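PDB 3S40: diacylglycerol kinase from Bacillus anthracis, which probably transfers the gamma-phosphate of ATP to diacylglycerol, yielding phosphatidic acid. Local coordinates for residues N216-K230 / F246-K260. Numbering follows the deposited sequence.
Sequences NVKCDDGTLDIFVVK and FEDSNENDIFHVKAK
Lys258 NZ is gripped by three oxygens: salt bridges run from it to Asp221 OD1 (2.7 Å) and Asp225 OD2 (2.8 Å), and a hydrogen bond goes to the backbone O of Asn216. Both carboxylates offer syn lone pairs. The lysine chain lies alongside Asp225, and a single bend at its end, chi4 -69°, swings NZ between the acids. Asp225 OD1, through its anti lone pair, takes a hydrogen bond from His256 NE2 at 2.7 Å, almost exactly in the imidazole plane. At the other side of that ring ND1 donates to Asp248 OD1, so a carboxylate at each nitrogen fixes the ring's rotation and would probably favour a protonated histidine. Asp221 OD2 meanwhile accepts from Thr223 N, an Asx turn leading into strand 224-230.

This strand pairs antiparallel with 254-259, the edge strand of one sheet in the C-terminal beta-sandwich-like domain; on its other side 224-230 pairs with 198-202. Paired backbone bonds link Leu224 with Ala259, Ile226 with Val257 and Val228 with Phe255. Beyond them Lys230 N reaches Asp253 O, while its extended side chain carries NZ to Asn252 O (2.7 Å), above the carbonyl plane.

On the face shared with His256, Ile254 CG2 presses on Phe227 CE1 at 3.4 Å, and Phe237 of helix 234-240 packs against both residues. The opposite face carries apolar pairs: Ile226 CD1 meets Val257 CG1 at 3.8 Å, with Tyr187 against both, and Val228 CB faces CB of Phe255, and the Phe255 ring stacks with Tyr192. Where the loops ahead of the two strands meet, Asn216 OD1 approaches the edge of the Phe246 ring, 3.4 Å from CD1.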
ATOM      1  N   ASN A 216     -15.579   0.212   0.664  1.00 28.47           N
ATOM      2  CA  ASN A 216     -15.276   0.391  -0.749  1.00 35.83           C
ATOM      3  C   ASN A 216     -14.025   1.197  -1.117  1.00 29.17           C
ATOM      4  O   ASN A 216     -13.987   1.807  -2.173  1.00 25.36           O
ATOM      5  CB  ASN A 216     -16.484   0.948  -1.519  1.00 47.69           C
ATOM      6  CG  ASN A 216     -16.410   0.632  -3.016  1.00 58.65           C
ATOM      7  OD1 ASN A 216     -16.021  -0.475  -3.406  1.00 60.08           O
ATOM      8  ND2 ASN A 216     -16.760   1.610  -3.858  1.00 55.43           N
ATOM      9  N   VAL A 217     -12.997   1.208  -0.282  1.00 24.34           N
ATOM     10  CA  VAL A 217     -11.742   1.804  -0.735  1.00 21.90           C
ATOM     11  C   VAL A 217     -11.175   0.889  -1.840  1.00 25.91           C
ATOM     12  O   VAL A 217     -11.307  -0.322  -1.757  1.00 25.87           O
ATOM     13  CB  VAL A 217     -10.741   1.972   0.425  1.00 32.33           C
ATOM     14  CG1 VAL A 217     -10.606   0.661   1.195  1.00 27.27           C
ATOM     15  CG2 VAL A 217      -9.394   2.472  -0.084  1.00 29.90           C
ATOM     16  N   LYS A 218     -10.597   1.470  -2.890  1.00 25.89           N
ATOM     17  CA  LYS A 218     -10.044   0.709  -4.014  1.00 25.66           C
ATOM     18  C   LYS A 218      -8.719   1.328  -4.416  1.00 36.19           C
ATOM     19  O   LYS A 218      -8.595   2.561  -4.419  1.00 30.23           O
ATOM     20  CB  LYS A 218     -10.957   0.776  -5.236  1.00 27.74           C
ATOM     21  CG  LYS A 218     -12.333   0.170  -5.070  1.00 36.50           C
ATOM     22  CD  LYS A 218     -12.286  -1.347  -5.111  1.00 42.98           C
ATOM     23  CE  LYS A 218     -13.704  -1.900  -5.001  1.00 44.01           C
ATOM     24  NZ  LYS A 218     -13.766  -3.391  -4.922  1.00 43.20           N
ATOM     25  N   CYS A 219      -7.734   0.499  -4.781  1.00 21.47           N
ATOM     26  CA  CYS A 219      -6.424   1.051  -5.122  1.00 22.90           C
ATOM     27  C   CYS A 219      -6.377   1.660  -6.534  1.00 26.57           C
ATOM     28  O   CYS A 219      -5.401   2.322  -6.893  1.00 31.36           O
ATOM     29  CB  CYS A 219      -5.326  -0.017  -4.993  1.00 20.91           C
ATOM     30  SG  CYS A 219      -5.458  -1.353  -6.228  1.00 27.81           S
ATOM     31  N   ASP A 220      -7.414   1.423  -7.336  1.00 21.57           N
ATOM     32  CA  ASP A 220      -7.396   1.816  -8.752  1.00 26.83           C
ATOM     33  C   ASP A 220      -8.677   2.522  -9.247  1.00 35.63           C
ATOM     34  O   ASP A 220      -8.955   2.522 -10.454  1.00 23.08           O
ATOM     35  CB  ASP A 220      -7.154   0.580  -9.628  1.00 26.89           C
ATOM     36  CG  ASP A 220      -8.217  -0.490  -9.427  1.00 33.28           C
ATOM     37  OD1 ASP A 220      -9.108  -0.279  -8.571  1.00 31.73           O
ATOM     38  OD2 ASP A 220      -8.168  -1.538 -10.114  1.00 30.90           O
ATOM     39  N   ASP A 221      -9.458   3.113  -8.345  1.00 29.19           N
ATOM     40  CA  ASP A 221     -10.675   3.806  -8.788  1.00 26.21           C
ATOM     41  C   ASP A 221     -10.498   5.315  -9.040  1.00 30.57           C
ATOM     42  O   ASP A 221     -11.463   6.026  -9.288  1.00 29.82           O
ATOM     43  CB  ASP A 221     -11.853   3.533  -7.860  1.00 27.23           C
ATOM     44  CG  ASP A 221     -11.706   4.202  -6.492  1.00 35.66           C
ATOM     45  OD1 ASP A 221     -12.646   4.044  -5.677  1.00 34.98           O
ATOM     46  OD2 ASP A 221     -10.668   4.864  -6.231  1.00 25.32           O
ATOM     47  N   GLY A 222      -9.260   5.791  -8.995  1.00 31.80           N
ATOM     48  CA  GLY A 222      -8.966   7.173  -9.321  1.00 30.03           C
ATOM     49  C   GLY A 222      -9.289   8.190  -8.241  1.00 35.44           C
ATOM     50  O   GLY A 222      -9.219   9.399  -8.474  1.00 38.55           O
ATOM     51  N   THR A 223      -9.662   7.719  -7.059  1.00 31.96           N
ATOM     52  CA  THR A 223      -9.922   8.630  -5.944  1.00 25.69           C
ATOM     53  C   THR A 223      -9.318   8.080  -4.665  1.00 32.23           C
ATOM     54  O   THR A 223      -8.920   6.909  -4.599  1.00 31.94           O
ATOM     55  CB  THR A 223     -11.436   8.868  -5.698  1.00 36.56           C
ATOM     56  OG1 THR A 223     -12.033   7.672  -5.185  1.00 45.13           O
ATOM     57  CG2 THR A 223     -12.157   9.292  -6.978  1.00 44.28           C
ATOM     58  N   LEU A 224      -9.273   8.940  -3.657  1.00 29.23           N
ATOM     59  CA  LEU A 224      -8.846   8.586  -2.319  1.00 32.79           C
ATOM     60  C   LEU A 224     -10.062   8.605  -1.412  1.00 38.02           C
ATOM     61  O   LEU A 224     -11.015   9.363  -1.661  1.00 27.00           O
ATOM     62  CB  LEU A 224      -7.849   9.622  -1.823  1.00 32.36           C
ATOM     63  CG  LEU A 224      -6.528   9.519  -2.574  1.00 36.27           C
ATOM     64  CD1 LEU A 224      -5.526  10.535  -2.071  1.00 32.25           C
ATOM     65  CD2 LEU A 224      -5.989   8.102  -2.402  1.00 39.87           C
ATOM     66  N   ASP A 225     -10.020   7.786  -0.360  1.00 25.93           N
ATOM     67  CA  ASP A 225     -11.108   7.697   0.610  1.00 32.84           C
ATOM     68  C   ASP A 225     -10.760   8.409   1.910  1.00 42.32           C
ATOM     69  O   ASP A 225      -9.842   8.012   2.636  1.00 38.23           O
ATOM     70  CB  ASP A 225     -11.471   6.238   0.895  1.00 33.07           C
ATOM     71  CG  ASP A 225     -12.259   5.612  -0.235  1.00 42.68           C
ATOM     72  OD1 ASP A 225     -13.455   5.287  -0.038  1.00 42.36           O
ATOM     73  OD2 ASP A 225     -11.685   5.468  -1.333  1.00 45.52           O
ATOM     74  N   ILE A 226     -11.497   9.474   2.187  1.00 36.74           N
ATOM     75  CA  ILE A 226     -11.383  10.167   3.455  1.00 38.17           C
ATOM     76  C   ILE A 226     -12.288   9.465   4.448  1.00 34.41           C
ATOM     77  O   ILE A 226     -13.450   9.185   4.157  1.00 36.08           O
ATOM     78  CB  ILE A 226     -11.844  11.624   3.341  1.00 36.06           C
ATOM     79  CG1 ILE A 226     -11.027  12.365   2.280  1.00 33.67           C
ATOM     80  CG2 ILE A 226     -11.770  12.308   4.698  1.00 35.33           C
ATOM     81  CD1 ILE A 226     -11.466  13.804   2.063  1.00 51.93           C
ATOM     82  N   PHE A 227     -11.755   9.189   5.626  1.00 29.77           N
ATOM     83  CA  PHE A 227     -12.512   8.485   6.645  1.00 25.12           C
ATOM     84  C   PHE A 227     -12.218   9.135   7.993  1.00 28.00           C
ATOM     85  O   PHE A 227     -11.064   9.171   8.457  1.00 25.64           O
ATOM     86  CB  PHE A 227     -12.120   7.000   6.652  1.00 37.86           C
ATOM     87  CG  PHE A 227     -12.977   6.138   7.546  1.00 31.13           C
ATOM     88  CD1 PHE A 227     -14.174   5.622   7.090  1.00 35.55           C
ATOM     89  CD2 PHE A 227     -12.579   5.852   8.843  1.00 31.46           C
ATOM     90  CE1 PHE A 227     -14.963   4.823   7.906  1.00 36.47           C
ATOM     91  CE2 PHE A 227     -13.360   5.051   9.667  1.00 39.50           C
ATOM     92  CZ  PHE A 227     -14.550   4.536   9.197  1.00 35.97           C
ATOM     93  N   VAL A 228     -13.262   9.664   8.613  1.00 33.65           N
ATOM     94  CA  VAL A 228     -13.120  10.352   9.886  1.00 37.01           C
ATOM     95  C   VAL A 228     -13.959   9.688  10.965  1.00 34.69           C
ATOM     96  O   VAL A 228     -15.155   9.479  10.788  1.00 34.28           O
ATOM     97  CB  VAL A 228     -13.566  11.806   9.765  1.00 44.09           C
ATOM     98  CG1 VAL A 228     -13.437  12.502  11.112  1.00 44.22           C
ATOM     99  CG2 VAL A 228     -12.747  12.520   8.699  1.00 32.02           C
ATOM    100  N   VAL A 229     -13.349   9.339  12.088  1.00 37.57           N
ATOM    101  CA  VAL A 229     -14.171   8.872  13.192  1.00 44.03           C
ATOM    102  C   VAL A 229     -14.351  10.007  14.188  1.00 53.00           C
ATOM    103  O   VAL A 229     -13.381  10.513  14.747  1.00 54.54           O
ATOM    104  CB  VAL A 229     -13.599   7.653  13.883  1.00 40.27           C
ATOM    105  CG1 VAL A 229     -14.587   7.158  14.947  1.00 38.71           C
ATOM    106  CG2 VAL A 229     -13.313   6.561  12.861  1.00 40.71           C
ATOM    107  N   LYS A 230     -15.599  10.411  14.386  1.00 61.90           N
ATOM    108  CA  LYS A 230     -15.901  11.543  15.249  1.00 72.20           C
ATOM    109  C   LYS A 230     -15.726  11.155  16.709  1.00 74.11           C
ATOM    110  O   LYS A 230     -15.681   9.971  17.045  1.00 70.41           O
ATOM    111  CB  LYS A 230     -17.320  12.043  14.985  1.00 74.39           C
ATOM    112  CG  LYS A 230     -17.606  12.264  13.508  1.00 79.31           C
ATOM    113  CD  LYS A 230     -19.028  12.743  13.257  1.00 87.49           C
ATOM    114  CE  LYS A 230     -19.318  12.817  11.759  1.00 93.98           C
ATOM    115  NZ  LYS A 230     -20.696  13.299  11.449  1.00 96.99           N
ATOM    116  N   PHE A 246     -19.350  -2.616   2.027  1.00 52.16           N
ATOM    117  CA  PHE A 246     -19.379  -1.804   0.816  1.00 61.97           C
ATOM    118  C   PHE A 246     -20.239  -0.559   0.940  1.00 63.47           C
ATOM    119  O   PHE A 246     -20.049   0.408   0.200  1.00 65.91           O
ATOM    120  CB  PHE A 246     -19.741  -2.641  -0.407  1.00 67.45           C
ATOM    121  CG  PHE A 246     -18.582  -3.417  -0.944  1.00 72.61           C
ATOM    122  CD1 PHE A 246     -17.450  -2.753  -1.403  1.00 74.75           C
ATOM    123  CD2 PHE A 246     -18.603  -4.802  -0.968  1.00 74.90           C
ATOM    124  CE1 PHE A 246     -16.363  -3.457  -1.889  1.00 82.69           C
ATOM    125  CE2 PHE A 246     -17.518  -5.515  -1.453  1.00 81.53           C
ATOM    126  CZ  PHE A 246     -16.396  -4.842  -1.915  1.00 83.77           C
ATOM    127  N   GLU A 247     -21.158  -0.575   1.898  1.00 56.08           N
ATOM    128  CA  GLU A 247     -21.978   0.596   2.183  1.00 60.23           C
ATOM    129  C   GLU A 247     -21.624   1.201   3.545  1.00 55.55           C
ATOM    130  O   GLU A 247     -21.122   0.502   4.427  1.00 50.46           O
ATOM    131  CB  GLU A 247     -23.465   0.227   2.128  1.00 58.58           C
ATOM    132  CG  GLU A 247     -23.872  -0.549   0.879  1.00 59.94           C
ATOM    133  CD  GLU A 247     -23.536   0.189  -0.412  1.00 60.07           C
ATOM    134  OE1 GLU A 247     -23.479   1.436  -0.383  1.00 60.09           O
ATOM    135  OE2 GLU A 247     -23.324  -0.481  -1.450  1.00 56.11           O
ATOM    136  N   ASP A 248     -21.890   2.493   3.715  1.00 50.18           N
ATOM    137  CA  ASP A 248     -21.645   3.156   4.995  1.00 61.12           C
ATOM    138  C   ASP A 248     -22.768   2.928   6.000  1.00 70.79           C
ATOM    139  O   ASP A 248     -23.898   2.624   5.625  1.00 77.17           O
ATOM    140  CB  ASP A 248     -21.423   4.654   4.801  1.00 63.12           C
ATOM    141  CG  ASP A 248     -20.054   4.963   4.245  1.00 70.13           C
ATOM    142  OD1 ASP A 248     -19.056   4.708   4.956  1.00 70.03           O
ATOM    143  OD2 ASP A 248     -19.978   5.455   3.103  1.00 74.76           O
ATOM    144  N   SER A 249     -22.450   3.088   7.281  1.00 70.65           N
ATOM    145  CA  SER A 249     -23.426   2.851   8.336  1.00 73.59           C
ATOM    146  C   SER A 249     -23.847   4.130   9.060  1.00 81.99           C
ATOM    147  O   SER A 249     -25.017   4.514   9.005  1.00 88.36           O
ATOM    148  CB  SER A 249     -22.899   1.818   9.337  1.00 71.72           C
ATOM    149  OG  SER A 249     -22.452   0.648   8.676  1.00 74.78           O
ATOM    150  N   ASN A 250     -22.904   4.791   9.730  1.00 82.42           N
ATOM    151  CA  ASN A 250     -23.256   5.884  10.644  1.00 87.45           C
ATOM    152  C   ASN A 250     -22.893   7.283  10.158  1.00 89.25           C
ATOM    153  O   ASN A 250     -21.973   7.899  10.693  1.00 89.74           O
ATOM    154  CB  ASN A 250     -22.622   5.665  12.024  1.00 83.24           C
ATOM    155  CG  ASN A 250     -22.870   4.275  12.574  1.00 81.68           C
ATOM    156  OD1 ASN A 250     -22.639   3.274  11.897  1.00 74.11           O
ATOM    157  ND2 ASN A 250     -23.341   4.205  13.815  1.00 89.29           N
ATOM    158  N   GLU A 251     -23.625   7.792   9.172  1.00 88.09           N
ATOM    159  CA  GLU A 251     -23.348   9.119   8.622  1.00 90.72           C
ATOM    160  C   GLU A 251     -23.211  10.185   9.707  1.00 89.32           C
ATOM    161  O   GLU A 251     -22.716  11.286   9.450  1.00 87.17           O
ATOM    162  CB  GLU A 251     -24.429   9.539   7.622  1.00 99.83           C
ATOM    163  CG  GLU A 251     -24.406   8.777   6.308  1.00108.00           C
ATOM    164  CD  GLU A 251     -25.038   7.405   6.418  1.00116.40           C
ATOM    165  OE1 GLU A 251     -25.985   7.247   7.219  1.00118.50           O
ATOM    166  OE2 GLU A 251     -24.586   6.484   5.703  1.00118.25           O
ATOM    167  N   ASN A 252     -23.650   9.857  10.916  1.00 86.08           N
ATOM    168  CA  ASN A 252     -23.618  10.802  12.023  1.00 85.31           C
ATOM    169  C   ASN A 252     -22.341  10.726  12.847  1.00 79.49           C
ATOM    170  O   ASN A 252     -21.837  11.742  13.320  1.00 81.32           O
ATOM    171  CB  ASN A 252     -24.829  10.593  12.934  1.00 96.28           C
ATOM    172  CG  ASN A 252     -26.107  11.138  12.332  1.00105.39           C
ATOM    173  OD1 ASN A 252     -26.996  10.380  11.941  1.00105.47           O
ATOM    174  ND2 ASN A 252     -26.206  12.461  12.257  1.00109.11           N
ATOM    175  N   ASP A 253     -21.822   9.516  13.022  1.00 69.36           N
ATOM    176  CA  ASP A 253     -20.677   9.303  13.895  1.00 71.01           C
ATOM    177  C   ASP A 253     -19.385   9.134  13.093  1.00 59.25           C
ATOM    178  O   ASP A 253     -18.281   9.231  13.632  1.00 53.21           O
ATOM    179  CB  ASP A 253     -20.922   8.078  14.779  1.00 82.73           C
ATOM    180  CG  ASP A 253     -22.318   8.063  15.383  1.00 92.79           C
ATOM    181  OD1 ASP A 253     -22.858   6.961  15.626  1.00 95.03           O
ATOM    182  OD2 ASP A 253     -22.882   9.155  15.606  1.00 93.89           O
ATOM    183  N   ILE A 254     -19.535   8.879  11.800  1.00 54.47           N
ATOM    184  CA  ILE A 254     -18.390   8.662  10.927  1.00 46.17           C
ATOM    185  C   ILE A 254     -18.579   9.372   9.591  1.00 42.53           C
ATOM    186  O   ILE A 254     -19.609   9.218   8.936  1.00 41.85           O
ATOM    187  CB  ILE A 254     -18.135   7.155  10.707  1.00 46.72           C
ATOM    188  CG1 ILE A 254     -17.716   6.501  12.025  1.00 47.56           C
ATOM    189  CG2 ILE A 254     -17.079   6.932   9.629  1.00 44.15           C
ATOM    190  CD1 ILE A 254     -17.301   5.057  11.886  1.00 57.66           C
ATOM    191  N   PHE A 255     -17.590  10.170   9.202  1.00 41.90           N
ATOM    192  CA  PHE A 255     -17.626  10.840   7.914  1.00 37.25           C
ATOM    193  C   PHE A 255     -16.761  10.082   6.897  1.00 35.09           C
ATOM    194  O   PHE A 255     -15.600   9.794   7.153  1.00 29.82           O
ATOM    195  CB  PHE A 255     -17.139  12.281   8.047  1.00 32.30           C
ATOM    196  CG  PHE A 255     -17.127  13.038   6.746  1.00 41.12           C
ATOM    197  CD1 PHE A 255     -18.313  13.373   6.113  1.00 48.64           C
ATOM    198  CD2 PHE A 255     -15.930  13.431   6.167  1.00 47.04           C
ATOM    199  CE1 PHE A 255     -18.303  14.084   4.914  1.00 54.14           C
ATOM    200  CE2 PHE A 255     -15.909  14.140   4.968  1.00 44.16           C
ATOM    201  CZ  PHE A 255     -17.096  14.465   4.342  1.00 44.19           C
ATOM    202  N   HIS A 256     -17.342   9.762   5.746  1.00 38.93           N
ATOM    203  CA  HIS A 256     -16.623   9.055   4.704  1.00 33.62           C
ATOM    204  C   HIS A 256     -16.988   9.637   3.363  1.00 42.72           C
ATOM    205  O   HIS A 256     -18.165   9.674   2.990  1.00 43.27           O
ATOM    206  CB  HIS A 256     -16.973   7.567   4.719  1.00 36.32           C
ATOM    207  CG  HIS A 256     -16.329   6.786   3.614  1.00 43.64           C
ATOM    208  ND1 HIS A 256     -16.850   5.603   3.138  1.00 36.84           N
ATOM    209  CD2 HIS A 256     -15.194   7.010   2.906  1.00 40.78           C
ATOM    210  CE1 HIS A 256     -16.071   5.136   2.178  1.00 38.12           C
ATOM    211  NE2 HIS A 256     -15.064   5.975   2.013  1.00 38.22           N
ATOM    212  N   VAL A 257     -15.987  10.110   2.635  1.00 37.80           N
ATOM    213  CA  VAL A 257     -16.229  10.603   1.293  1.00 36.17           C
ATOM    214  C   VAL A 257     -15.059  10.226   0.401  1.00 40.68           C
ATOM    215  O   VAL A 257     -13.961   9.939   0.891  1.00 37.52           O
ATOM    216  CB  VAL A 257     -16.408  12.135   1.272  1.00 42.89           C
ATOM    217  CG1 VAL A 257     -15.080  12.836   1.523  1.00 33.92           C
ATOM    218  CG2 VAL A 257     -16.985  12.580  -0.060  1.00 45.02           C
ATOM    219  N   LYS A 258     -15.295  10.214  -0.905  1.00 35.40           N
ATOM    220  CA  LYS A 258     -14.223   9.993  -1.864  1.00 35.42           C
ATOM    221  C   LYS A 258     -13.864  11.290  -2.548  1.00 33.11           C
ATOM    222  O   LYS A 258     -14.742  12.032  -2.949  1.00 37.20           O
ATOM    223  CB  LYS A 258     -14.634   8.935  -2.889  1.00 39.68           C
ATOM    224  CG  LYS A 258     -14.439   7.504  -2.382  1.00 34.35           C
ATOM    225  CD  LYS A 258     -15.275   6.513  -3.177  1.00 37.91           C
ATOM    226  CE  LYS A 258     -14.964   5.080  -2.786  1.00 43.16           C
ATOM    227  NZ  LYS A 258     -13.593   4.698  -3.242  1.00 50.28           N
ATOM    228  N   ALA A 259     -12.575  11.576  -2.678  1.00 43.25           N
ATOM    229  CA  ALA A 259     -12.160  12.815  -3.327  1.00 44.55           C
ATOM    230  C   ALA A 259     -10.803  12.682  -4.009  1.00 33.91           C
ATOM    231  O   ALA A 259     -10.022  11.801  -3.670  1.00 37.60           O
ATOM    232  CB  ALA A 259     -12.150  13.955  -2.325  1.00 46.64           C
ATOM    233  N   LYS A 260     -10.528  13.547  -4.983  1.00 33.65           N
ATOM    234  CA  LYS A 260      -9.246  13.496  -5.689  1.00 41.22           C
ATOM    235  C   LYS A 260      -8.217  14.467  -5.125  1.00 39.47           C
ATOM    236  O   LYS A 260      -7.023  14.217  -5.213  1.00 39.57           O
ATOM    237  CB  LYS A 260      -9.413  13.747  -7.188  1.00 39.99           C
ATOM    238  CG  LYS A 260     -10.096  12.624  -7.939  1.00 54.60           C
ATOM    239  CD  LYS A 260      -9.922  12.801  -9.433  1.00 62.21           C
ATOM    240  CE  LYS A 260     -10.519  11.634 -10.204  1.00 72.88           C
ATOM    241  NZ  LYS A 260      -9.994  11.576 -11.602  1.00 75.62           N
TER